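Local coordinates for protein lantibiotic dehydratase (Microbispora corallina, PDB 5EHK) that probably dehydrates serine and threonine residues of the NAI-107 precursor peptide in a tRNA-dependent step of lantibiotic biosynthesis, at residues 461-466 / 669-674; 477-482 / 678-683. All blocks are in the same frame, centred on the assembly; numbering follows the deposited sequence.

Interaction 1: residues 461-466 / 669-674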
loop_
_atom_site.group_PDB
_atom_site.type_symbol
_atom_site.label_atom_id
_atom_site.label_comp_id
_atom_site.label_asym_id
_atom_site.label_seq_id
_atom_site.Cartn_x
_atom_site.Cartn_y
_atom_site.Cartn_z
ATOM N N ALA A 461 19.278 -2.005 -17.194
ATOM C CA ALA A 461 19.675 -1.203 -18.345
ATOM C C ALA A 461 20.242 0.178 -17.983
ATOM O O ALA A 461 21.356 0.535 -18.370
ATOM C CB ALA A 461 18.489 -1.049 -19.262
ATOM N N LEU A 462 19.471 0.952 -17.236
ATOM C CA LEU A 462 19.944 2.244 -16.761
ATOM C C LEU A 462 21.229 2.115 -15.931
ATOM O O LEU A 462 22.156 2.906 -16.092
ATOM C CB LEU A 462 18.864 2.930 -15.929
ATOM C CG LEU A 462 18.204 4.200 -16.461
ATOM C CD1 LEU A 462 18.048 4.131 -17.970
ATOM C CD2 LEU A 462 16.848 4.409 -15.762
ATOM N N ALA A 463 21.298 1.117 -15.054
ATOM C CA ALA A 463 22.460 0.990 -14.176
ATOM C C ALA A 463 23.758 0.793 -14.967
ATOM O O ALA A 463 24.779 1.391 -14.627
ATOM C CB ALA A 463 22.258 -0.119 -13.137
ATOM N N ARG A 464 23.716 -0.043 -16.004
ATOM C CA ARG A 464 24.878 -0.249 -16.866
ATOM C C ARG A 464 25.385 1.058 -17.468
ATOM O O ARG A 464 26.599 1.317 -17.521
ATOM C CB ARG A 464 24.554 -1.215 -17.994
ATOM C CG ARG A 464 24.671 -2.663 -17.626
ATOM C CD ARG A 464 24.678 -3.492 -18.891
ATOM N NE ARG A 464 23.476 -3.220 -19.668
ATOM C CZ ARG A 464 22.312 -3.841 -19.483
ATOM N NH1 ARG A 464 22.205 -4.803 -18.570
ATOM N NH2 ARG A 464 21.261 -3.514 -20.228
ATOM N N LEU A 465 24.444 1.877 -17.923
ATOM C CA LEU A 465 24.799 3.115 -18.579
ATOM C C LEU A 465 25.626 3.937 -17.622
ATOM O O LEU A 465 26.625 4.539 -18.011
ATOM C CB LEU A 465 23.550 3.897 -18.996
ATOM C CG LEU A 465 22.600 3.308 -20.053
ATOM C CD1 LEU A 465 21.441 4.277 -20.282
ATOM C CD2 LEU A 465 23.302 2.953 -21.378
ATOM N N VAL A 466 25.217 3.933 -16.361
ATOM C CA VAL A 466 25.891 4.723 -15.338
ATOM C C VAL A 466 27.254 4.138 -14.986
ATOM O O VAL A 466 28.245 4.875 -14.856
ATOM C CB VAL A 466 25.007 4.894 -14.073
ATOM C CG1 VAL A 466 25.764 5.595 -12.943
ATOM C CG2 VAL A 466 23.736 5.641 -14.420
ATOM N N GLY A 669 14.939 7.125 -11.764
ATOM C CA GLY A 669 14.457 6.119 -10.838
ATOM C C GLY A 669 15.301 6.046 -9.583
ATOM O O GLY A 669 15.727 7.073 -9.057
ATOM N N ALA A 670 15.526 4.826 -9.103
ATOM C CA ALA A 670 16.320 4.591 -7.896
ATOM C C ALA A 670 17.719 5.182 -8.036
ATOM O O ALA A 670 18.328 5.621 -7.037
ATOM C CB ALA A 670 16.423 3.110 -7.619
ATOM N N LEU A 671 18.202 5.228 -9.284
ATOM C CA LEU A 671 19.556 5.669 -9.577
ATOM C C LEU A 671 19.773 7.115 -9.220
ATOM O O LEU A 671 20.885 7.601 -9.252
ATOM C CB LEU A 671 19.925 5.415 -11.032
ATOM C CG LEU A 671 20.376 3.981 -11.288
ATOM C CD1 LEU A 671 20.407 3.641 -12.764
ATOM C CD2 LEU A 671 21.751 3.758 -10.647
ATOM N N SER A 672 18.718 7.787 -8.801
ATOM C CA SER A 672 18.815 9.191 -8.444
ATOM C C SER A 672 19.681 9.406 -7.198
ATOM O O SER A 672 20.072 10.538 -6.882
ATOM C CB SER A 672 17.407 9.765 -8.273
ATOM O OG SER A 672 17.322 10.599 -7.146
ATOM N N GLU A 673 20.004 8.313 -6.510
ATOM C CA GLU A 673 20.792 8.396 -5.282
ATOM C C GLU A 673 22.304 8.518 -5.537
ATOM O O GLU A 673 23.049 8.938 -4.639
ATOM C CB GLU A 673 20.528 7.185 -4.385
ATOM C CG GLU A 673 19.074 7.019 -3.956
ATOM C CD GLU A 673 18.552 8.219 -3.174
ATOM O OE1 GLU A 673 19.305 8.756 -2.326
ATOM O OE2 GLU A 673 17.382 8.615 -3.403
ATOM N N MET A 674 22.740 8.149 -6.746
ATOM C CA MET A 674 24.141 8.201 -7.118
ATOM C C MET A 674 24.659 9.628 -6.937
ATOM O O MET A 674 23.897 10.581 -7.100
ATOM C CB MET A 674 24.324 7.732 -8.557
ATOM C CG MET A 674 23.929 6.275 -8.831
ATOM S SD MET A 674 25.127 5.115 -8.146
ATOM C CE MET A 674 26.601 5.917 -8.732
#
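The flat group that Leu-671 meets across this contact is a peptide of the helix: its CD1 lies over one face of the Leu-462/Ala-463 peptide plane, 3.5 Å from Ala-463 N. This is a helix packed against a short 3-10 turn, inside the N-terminal lantibiotic dehydratase region, with no hydrogen bond between the two segments. Leu-671 carries most of the contact. Its CG stands beside the backbone N and anti to the carbonyl carbon (chi1 -82°), and the same CD1 rests on Leu-462 CB at 3.6 Å. Ala-463 CB and Val-466 CG2 also lie near that methyl, at longer range. Alanine suits its place because a small residue lets CD1 reach the helix backbone, while Leu-462, through its CB, and Val-466, through its CG2 branch, one helical turn apart, give that methyl apolar neighbours. Trp-668 touches both of these residues, and Trp-666 also reaches Leu-462. The turn keeps its shape through 3-10 bonds such as Glu-673 N to Ala-670 O. A second subunit lies close by: its Met-674 packs on Ala-463, and its Ala-467 receives Met-674 of this chain. Unbranched and bent at all three torsions, Met-674 also brings its CE to 4.3 Å from Val-466 CG1.

Interaction 2: residues 477-482 / 678-683; sequences IVIDEE and PGVRYG
Ile-479 N gives its hydrogen to Arg-681 O over 2.8 Å in a nearly straight bond (166° at the hydrogen), and the CA-H of Val-478 leans on the same oxygen. Arg-681 also donates through its own N to Ile-477 O at 3.0 Å, so its backbone bonds to the residues before and after Val-478, its bridge partner. Ile-477 N to Gly-679 O, also 3.0 Å, adds a further rung. This is the pattern of a parallel pair of strands, here with their short axes 4.8 Å apart and twisted by 33°; strand 685-693 flanks 676-682 antiparallel on another edge. Beta-branched residues suit such extended chains. Ile-479 has CG1 between its backbone N and carbonyl carbon (chi1 67°), and its CD1 reaches Val-680 CG2 at 3.8 Å; the Ile-479 side chain also touches Leu-687. The Tyr-682 ring turns its edge to Ile-479 O, which lies near the ring plane, 3.6 Å from CD1. On the face of Val-478, the long Arg-681 chain runs alongside and bends at chi3, laying one face of the guanidinium over Val-478 CG2, 3.7 Å from NH2. NH1 makes a weak bond to Gly-683 O. Beyond the strand, Asp-480 is the N-cap of helix 481-487, its OD1 accepting weakly from Glu-482 N at 3.0 Å, and Glu-481 forms a salt bridge with Arg-395.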
loop_
_atom_site.group_PDB
_atom_site.type_symbol
_atom_site.label_atom_id
_atom_site.label_comp_id
_atom_site.label_asym_id
_atom_site.label_seq_id
_atom_site.Cartn_x
_atom_site.Cartn_y
_atom_site.Cartn_z
ATOM N N ILE A 477 26.651 10.178 -21.454
ATOM C CA ILE A 477 26.581 8.878 -22.076
ATOM C C ILE A 477 25.686 9.094 -23.289
ATOM O O ILE A 477 24.859 10.003 -23.272
ATOM C CB ILE A 477 26.041 7.806 -21.069
ATOM C CG1 ILE A 477 26.296 6.385 -21.577
ATOM C CG2 ILE A 477 24.548 7.989 -20.760
ATOM C CD1 ILE A 477 27.691 5.832 -21.260
ATOM N N VAL A 478 25.886 8.330 -24.363
ATOM C CA VAL A 478 25.134 8.550 -25.597
ATOM C C VAL A 478 24.232 7.373 -25.909
ATOM O O VAL A 478 24.699 6.245 -26.015
ATOM C CB VAL A 478 26.061 8.769 -26.813
ATOM C CG1 VAL A 478 25.244 8.756 -28.120
ATOM C CG2 VAL A 478 26.856 10.072 -26.667
ATOM N N ILE A 479 22.942 7.636 -26.075
ATOM C CA ILE A 479 21.979 6.572 -26.331
ATOM C C ILE A 479 21.483 6.612 -27.766
ATOM O O ILE A 479 21.305 7.676 -28.363
ATOM C CB ILE A 479 20.787 6.620 -25.332
ATOM C CG1 ILE A 479 19.927 7.869 -25.544
ATOM C CG2 ILE A 479 21.294 6.591 -23.896
ATOM C CD1 ILE A 479 18.674 7.923 -24.661
ATOM N N ASP A 480 21.290 5.431 -28.322
ATOM C CA ASP A 480 20.765 5.294 -29.666
ATOM C C ASP A 480 19.536 4.395 -29.639
ATOM O O ASP A 480 19.079 3.997 -28.570
ATOM C CB ASP A 480 21.856 4.720 -30.570
ATOM C CG ASP A 480 22.469 3.447 -30.012
ATOM O OD1 ASP A 480 21.718 2.586 -29.497
ATOM O OD2 ASP A 480 23.714 3.343 -30.017
ATOM N N GLU A 481 19.024 4.054 -30.813
ATOM C CA GLU A 481 17.826 3.238 -30.917
ATOM C C GLU A 481 17.894 1.914 -30.135
ATOM O O GLU A 481 16.874 1.449 -29.625
ATOM C CB GLU A 481 17.501 2.977 -32.384
ATOM C CG GLU A 481 16.316 2.048 -32.596
ATOM C CD GLU A 481 14.976 2.664 -32.190
ATOM O OE1 GLU A 481 14.868 3.916 -32.076
ATOM O OE2 GLU A 481 14.024 1.876 -31.989
ATOM N N GLU A 482 19.085 1.325 -30.014
ATOM C CA GLU A 482 19.238 0.080 -29.251
ATOM C C GLU A 482 19.085 0.340 -27.759
ATOM O O GLU A 482 18.638 -0.528 -27.007
ATOM C CB GLU A 482 20.583 -0.619 -29.521
ATOM C CG GLU A 482 20.672 -1.428 -30.832
ATOM C CD GLU A 482 20.842 -0.585 -32.115
ATOM O OE1 GLU A 482 20.830 0.672 -32.060
ATOM O OE2 GLU A 482 20.997 -1.200 -33.197
ATOM N N PRO A 678 25.426 10.947 -15.196
ATOM C CA PRO A 678 25.858 11.478 -16.495
ATOM C C PRO A 678 24.699 12.138 -17.219
ATOM O O PRO A 678 23.574 11.671 -17.038
ATOM C CB PRO A 678 26.259 10.217 -17.266
ATOM C CG PRO A 678 25.446 9.135 -16.656
ATOM C CD PRO A 678 25.325 9.479 -15.199
ATOM N N GLY A 679 24.958 13.206 -17.982
ATOM C CA GLY A 679 23.978 13.737 -18.917
ATOM C C GLY A 679 23.649 12.667 -19.950
ATOM O O GLY A 679 24.495 11.840 -20.272
ATOM N N VAL A 680 22.424 12.650 -20.458
ATOM C CA VAL A 680 22.071 11.632 -21.443
ATOM C C VAL A 680 21.752 12.262 -22.801
ATOM O O VAL A 680 20.907 13.156 -22.913
ATOM C CB VAL A 680 20.981 10.650 -20.916
ATOM C CG1 VAL A 680 20.310 11.216 -19.686
ATOM C CG2 VAL A 680 19.971 10.287 -21.990
ATOM N N ARG A 681 22.477 11.823 -23.823
ATOM C CA ARG A 681 22.343 12.412 -25.145
ATOM C C ARG A 681 21.743 11.496 -26.212
ATOM O O ARG A 681 22.134 10.343 -26.366
ATOM C CB ARG A 681 23.669 13.011 -25.604
ATOM C CG ARG A 681 23.561 13.889 -26.843
ATOM C CD ARG A 681 24.700 14.885 -26.882
ATOM N NE ARG A 681 25.993 14.229 -27.040
ATOM C CZ ARG A 681 26.502 13.840 -28.202
ATOM N NH1 ARG A 681 25.821 14.027 -29.321
ATOM N NH2 ARG A 681 27.690 13.258 -28.241
ATOM N N TYR A 682 20.758 12.039 -26.917
ATOM C CA TYR A 682 20.116 11.380 -28.039
ATOM C C TYR A 682 20.245 12.282 -29.258
ATOM O O TYR A 682 19.660 13.366 -29.291
ATOM C CB TYR A 682 18.650 11.144 -27.692
ATOM C CG TYR A 682 17.832 10.450 -28.742
ATOM C CD1 TYR A 682 18.076 9.127 -29.077
ATOM C CD2 TYR A 682 16.775 11.097 -29.354
ATOM C CE1 TYR A 682 17.308 8.483 -30.022
ATOM C CE2 TYR A 682 16.002 10.461 -30.302
ATOM C CZ TYR A 682 16.269 9.161 -30.627
ATOM O OH TYR A 682 15.487 8.539 -31.560
ATOM N N GLY A 683 21.028 11.852 -30.246
ATOM C CA GLY A 683 21.466 12.742 -31.306
ATOM C C GLY A 683 22.140 13.983 -30.752
ATOM O O GLY A 683 23.199 13.898 -30.126
#

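From the N terminus, the chain first runs through helix 460-471, whose residues 461-466 belong to interaction 1, and then through strand 476-479, which enters interaction 2. About 200 residues later it returns as the turn 669-674, closing the loop of interaction 1, and a few residues on as strand 676-682, closing that of interaction 2. The segments therefore alternate and the two loops cross: a helix-strand unit is matched, in the same order, by a turn-strand unit. Their centres lie 14 Å apart and the contacts touch, with Leu-465 O near Ile-477 CD1 and Val-466 CG2 near Pro-678 CD. Trp-668 packs on Val-466 and Pro-678, bridging both.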